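Local coordinates for protein transcription termination factor NusA (Planctomyces limnophilus, PDB 4MTN) that probably takes part in both transcription termination and antitermination, binding the core RNA polymerase and nascent RNA, at residues L257-D269 against V279-A291. Numbering follows the deposited sequence.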
loop_
_atom_site.group_PDB
_atom_site.type_symbol
_atom_site.label_atom_id
_atom_site.label_comp_id
_atom_site.label_asym_id
_atom_site.label_seq_id
_atom_site.Cartn_x
_atom_site.Cartn_y
_atom_site.Cartn_z
ATOM N N LEU A 257 11.903 9.322 -19.223
ATOM C CA LEU A 257 10.992 9.262 -18.083
ATOM C C LEU A 257 11.359 10.195 -16.929
ATOM O O LEU A 257 10.490 10.869 -16.376
ATOM C CB LEU A 257 10.910 7.826 -17.561
ATOM C CG LEU A 257 10.026 7.613 -16.332
ATOM C CD1 LEU A 257 8.586 8.001 -16.632
ATOM C CD2 LEU A 257 10.111 6.172 -15.857
ATOM N N VAL A 258 12.637 10.233 -16.559
ATOM C CA VAL A 258 13.063 11.036 -15.413
ATOM C C VAL A 258 12.890 12.546 -15.643
ATOM O O VAL A 258 12.340 13.227 -14.779
ATOM C CB VAL A 258 14.530 10.731 -15.014
ATOM C CG1 VAL A 258 15.032 11.743 -13.996
ATOM C CG2 VAL A 258 14.650 9.317 -14.472
ATOM N N PRO A 259 13.345 13.081 -16.797
ATOM C CA PRO A 259 13.038 14.500 -17.024
ATOM C C PRO A 259 11.537 14.788 -17.062
ATOM O O PRO A 259 11.110 15.863 -16.639
ATOM C CB PRO A 259 13.674 14.782 -18.387
ATOM C CG PRO A 259 14.778 13.801 -18.490
ATOM C CD PRO A 259 14.263 12.559 -17.829
ATOM N N ASN A 260 10.754 13.835 -17.559
ATOM C CA ASN A 260 9.302 13.967 -17.586
ATOM C C ASN A 260 8.709 14.034 -16.184
ATOM O O ASN A 260 7.769 14.788 -15.931
ATOM C CB ASN A 260 8.675 12.801 -18.356
ATOM C CG ASN A 260 8.930 12.880 -19.847
ATOM O OD1 ASN A 260 9.663 13.749 -20.319
ATOM N ND2 ASN A 260 8.327 11.967 -20.598
ATOM N N ALA A 261 9.264 13.238 -15.276
ATOM C CA ALA A 261 8.783 13.187 -13.901
ATOM C C ALA A 261 9.287 14.381 -13.093
ATOM O O ALA A 261 8.725 14.718 -12.052
ATOM C CB ALA A 261 9.208 11.882 -13.242
HETATM N N MSE A 262 10.345 15.020 -13.584
HETATM C CA MSE A 262 10.943 16.158 -12.894
HETATM C C MSE A 262 10.267 17.475 -13.262
HETATM O O MSE A 262 10.656 18.536 -12.771
HETATM C CB MSE A 262 12.441 16.239 -13.199
HETATM C CG MSE A 262 13.278 15.195 -12.480
HETATM SE SE MSE A 262 13.142 15.332 -10.539
HETATM C CE MSE A 262 13.817 17.147 -10.319
ATOM N N GLN A 263 9.262 17.404 -14.130
ATOM C CA GLN A 263 8.484 18.580 -14.507
ATOM C C GLN A 263 7.821 19.191 -13.273
ATOM O O GLN A 263 7.518 18.475 -12.318
ATOM C CB GLN A 263 7.432 18.211 -15.557
ATOM C CG GLN A 263 8.005 17.867 -16.925
ATOM C CD GLN A 263 8.611 19.069 -17.628
ATOM O OE1 GLN A 263 8.224 20.211 -17.377
ATOM N NE2 GLN A 263 9.566 18.816 -18.516
ATOM N N PRO A 264 7.581 20.514 -13.284
ATOM C CA PRO A 264 7.816 21.513 -14.340
ATOM C C PRO A 264 9.286 21.838 -14.612
ATOM O O PRO A 264 9.590 22.405 -15.661
ATOM C CB PRO A 264 7.096 22.762 -13.808
ATOM C CG PRO A 264 6.201 22.275 -12.713
ATOM C CD PRO A 264 6.916 21.114 -12.117
ATOM N N SER A 265 10.177 21.496 -13.687
ATOM C CA SER A 265 11.587 21.857 -13.814
ATOM C C SER A 265 12.243 21.230 -15.044
ATOM O O SER A 265 11.865 20.142 -15.477
ATOM C CB SER A 265 12.358 21.449 -12.557
ATOM O OG SER A 265 12.427 20.039 -12.434
ATOM N N GLU A 266 13.226 21.931 -15.599
ATOM C CA GLU A 266 13.967 21.441 -16.756
ATOM C C GLU A 266 15.271 20.777 -16.322
ATOM O O GLU A 266 15.933 21.237 -15.391
ATOM C CB GLU A 266 14.251 22.581 -17.736
ATOM C CG GLU A 266 13.001 23.234 -18.305
ATOM C CD GLU A 266 13.316 24.323 -19.312
ATOM O OE1 GLU A 266 14.509 24.654 -19.481
ATOM O OE2 GLU A 266 12.370 24.850 -19.935
ATOM N N VAL A 267 15.635 19.696 -17.004
ATOM C CA VAL A 267 16.800 18.903 -16.627
ATOM C C VAL A 267 17.892 18.939 -17.694
ATOM O O VAL A 267 17.623 18.738 -18.878
ATOM C CB VAL A 267 16.403 17.437 -16.359
ATOM C CG1 VAL A 267 17.637 16.572 -16.145
ATOM C CG2 VAL A 267 15.469 17.352 -15.161
ATOM N N GLU A 268 19.125 19.196 -17.267
ATOM C CA GLU A 268 20.267 19.204 -18.173
ATOM C C GLU A 268 20.783 17.792 -18.435
ATOM O O GLU A 268 20.684 17.285 -19.553
ATOM C CB GLU A 268 21.391 20.079 -17.613
ATOM C CG GLU A 268 21.210 21.572 -17.858
ATOM C CD GLU A 268 20.058 22.166 -17.071
ATOM O OE1 GLU A 268 19.653 21.565 -16.054
ATOM O OE2 GLU A 268 19.554 23.238 -17.471
ATOM N N ASP A 269 21.333 17.159 -17.403
ATOM C CA ASP A 269 21.886 15.815 -17.537
ATOM C C ASP A 269 21.213 14.810 -16.608
ATOM O O ASP A 269 20.800 15.150 -15.499
ATOM C CB ASP A 269 23.392 15.827 -17.268
ATOM C CG ASP A 269 24.191 16.362 -18.438
ATOM O OD1 ASP A 269 23.757 16.174 -19.593
ATOM O OD2 ASP A 269 25.258 16.968 -18.201
ATOM N N VAL A 279 19.586 7.922 -9.329
ATOM C CA VAL A 279 19.697 8.712 -10.548
ATOM C C VAL A 279 20.164 10.119 -10.196
ATOM O O VAL A 279 19.526 10.814 -9.405
ATOM C CB VAL A 279 18.361 8.789 -11.314
ATOM C CG1 VAL A 279 18.449 9.813 -12.436
ATOM C CG2 VAL A 279 17.986 7.424 -11.865
ATOM N N LEU A 280 21.284 10.533 -10.777
ATOM C CA LEU A 280 21.830 11.855 -10.508
ATOM C C LEU A 280 21.349 12.859 -11.552
ATOM O O LEU A 280 21.705 12.770 -12.726
ATOM C CB LEU A 280 23.359 11.807 -10.479
ATOM C CG LEU A 280 24.071 13.035 -9.914
ATOM C CD1 LEU A 280 23.618 13.304 -8.487
ATOM C CD2 LEU A 280 25.578 12.848 -9.973
ATOM N N VAL A 281 20.538 13.816 -11.110
ATOM C CA VAL A 281 19.948 14.798 -12.011
ATOM C C VAL A 281 20.616 16.164 -11.875
ATOM O O VAL A 281 20.620 16.759 -10.797
ATOM C CB VAL A 281 18.434 14.944 -11.758
ATOM C CG1 VAL A 281 17.878 16.142 -12.510
ATOM C CG2 VAL A 281 17.706 13.670 -12.159
ATOM N N LEU A 282 21.180 16.652 -12.976
ATOM C CA LEU A 282 21.844 17.951 -12.992
ATOM C C LEU A 282 20.885 19.062 -13.408
ATOM O O LEU A 282 20.244 18.990 -14.458
ATOM C CB LEU A 282 23.055 17.919 -13.924
ATOM C CG LEU A 282 24.213 17.045 -13.440
ATOM C CD1 LEU A 282 25.355 17.057 -14.440
ATOM C CD2 LEU A 282 24.687 17.514 -12.074
ATOM N N VAL A 283 20.798 20.094 -12.574
ATOM C CA VAL A 283 19.831 21.168 -12.766
ATOM C C VAL A 283 20.465 22.535 -12.509
ATOM O O VAL A 283 21.180 22.719 -11.526
ATOM C CB VAL A 283 18.606 20.971 -11.839
ATOM C CG1 VAL A 283 17.836 22.262 -11.667
ATOM C CG2 VAL A 283 17.700 19.873 -12.379
ATOM N N ARG A 284 20.201 23.488 -13.400
ATOM C CA ARG A 284 20.746 24.836 -13.276
ATOM C C ARG A 284 20.181 25.556 -12.052
ATOM O O ARG A 284 19.130 25.183 -11.533
ATOM C CB ARG A 284 20.462 25.643 -14.545
ATOM C CG ARG A 284 19.021 25.561 -15.019
ATOM C CD ARG A 284 18.821 26.301 -16.332
ATOM N NE ARG A 284 17.453 26.171 -16.824
ATOM C CZ ARG A 284 17.023 26.659 -17.983
ATOM N NH1 ARG A 284 17.857 27.314 -18.779
ATOM N NH2 ARG A 284 15.759 26.492 -18.347
ATOM N N ASP A 285 20.892 26.586 -11.602
ATOM C CA ASP A 285 20.591 27.269 -10.344
ATOM C C ASP A 285 19.154 27.778 -10.225
ATOM O O ASP A 285 18.509 27.584 -9.196
ATOM C CB ASP A 285 21.556 28.440 -10.146
ATOM C CG ASP A 285 23.008 28.010 -10.181
ATOM O OD1 ASP A 285 23.522 27.563 -9.134
ATOM O OD2 ASP A 285 23.635 28.118 -11.256
ATOM N N ASP A 286 18.658 28.429 -11.273
ATOM C CA ASP A 286 17.320 29.014 -11.233
ATOM C C ASP A 286 16.227 27.948 -11.197
ATOM O O ASP A 286 15.112 28.204 -10.742
ATOM C CB ASP A 286 17.108 29.948 -12.429
ATOM C CG ASP A 286 17.549 29.332 -13.744
ATOM O OD1 ASP A 286 17.401 28.105 -13.914
ATOM O OD2 ASP A 286 18.044 30.080 -14.613
ATOM N N GLN A 287 16.551 26.752 -11.679
ATOM C CA GLN A 287 15.595 25.651 -11.698
ATOM C C GLN A 287 15.747 24.733 -10.486
ATOM O O GLN A 287 14.994 23.771 -10.334
ATOM C CB GLN A 287 15.747 24.837 -12.985
ATOM C CG GLN A 287 15.234 25.525 -14.241
ATOM C CD GLN A 287 13.733 25.386 -14.416
ATOM O OE1 GLN A 287 13.266 24.721 -15.342
ATOM N NE2 GLN A 287 12.969 26.020 -13.534
ATOM N N LEU A 288 16.718 25.035 -9.630
ATOM C CA LEU A 288 17.040 24.177 -8.492
ATOM C C LEU A 288 15.908 24.106 -7.469
ATOM O O LEU A 288 15.577 23.027 -6.977
ATOM C CB LEU A 288 18.322 24.662 -7.810
ATOM C CG LEU A 288 18.793 23.878 -6.582
ATOM C CD1 LEU A 288 19.115 22.438 -6.951
ATOM C CD2 LEU A 288 19.999 24.555 -5.944
ATOM N N SER A 289 15.322 25.256 -7.152
ATOM C CA SER A 289 14.249 25.324 -6.165
ATOM C C SER A 289 12.979 24.645 -6.665
ATOM O O SER A 289 12.276 23.980 -5.904
ATOM C CB SER A 289 13.950 26.780 -5.800
ATOM O OG SER A 289 12.853 26.869 -4.906
ATOM N N LEU A 290 12.691 24.815 -7.950
ATOM C CA LEU A 290 11.494 24.239 -8.547
ATOM C C LEU A 290 11.629 22.723 -8.657
ATOM O O LEU A 290 10.649 21.989 -8.511
ATOM C CB LEU A 290 11.235 24.861 -9.922
ATOM C CG LEU A 290 9.799 24.877 -10.450
ATOM C CD1 LEU A 290 9.620 26.014 -11.446
ATOM C CD2 LEU A 290 9.437 23.551 -11.096
ATOM N N ALA A 291 12.850 22.263 -8.913
ATOM C CA ALA A 291 13.128 20.838 -9.043
ATOM C C ALA A 291 12.840 20.104 -7.738
ATOM O O ALA A 291 12.194 19.059 -7.737
ATOM C CB ALA A 291 14.573 20.615 -9.471
#
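Val281 splits its two methyls between two partners: CG2 rests against Val258 CG1 at 3.8 Å, the two side chains running in opposite directions, while CG1 meets Val267 CG1 at 3.7 Å. Selenomethionine Met262, bent at chi2 and chi3, brings CE to 3.6 Å from Ala291 CB; Val299 and Ala302 of helix 297-306 also touch its side chain. Toward the surface, Leu290 CD2 lies against the ring of Pro264, which follows a cis peptide bond. Gln287, CG anti to its carbonyl carbon (chi1 -73°) and the chain bent at chi2, brings OE1 to Glu266 N at 2.8 Å as acceptor, the donor standing above the amide's carbonyl plane. With the Gln287 amide replaced by the methyl of an alanine, Glu266 N would probably lose this acceptor. Farther along, Glu268 N bonds to Leu282 O and Leu282 N to Asp269 O, both at 3.0 Å. At the polar edge Arg284 NH2 forms a salt bridge with Glu266 OE1, the carboxylate and guanidinium planes 20° apart, while Glu268 OE2 passes over the arginine's CG and CD. Helix 254-261 and its linker thus pack on strand 278-282 and helix 285-292, within the alpha-beta-beta-alpha-alpha-beta order of a type II KH domain, probably NusA's second.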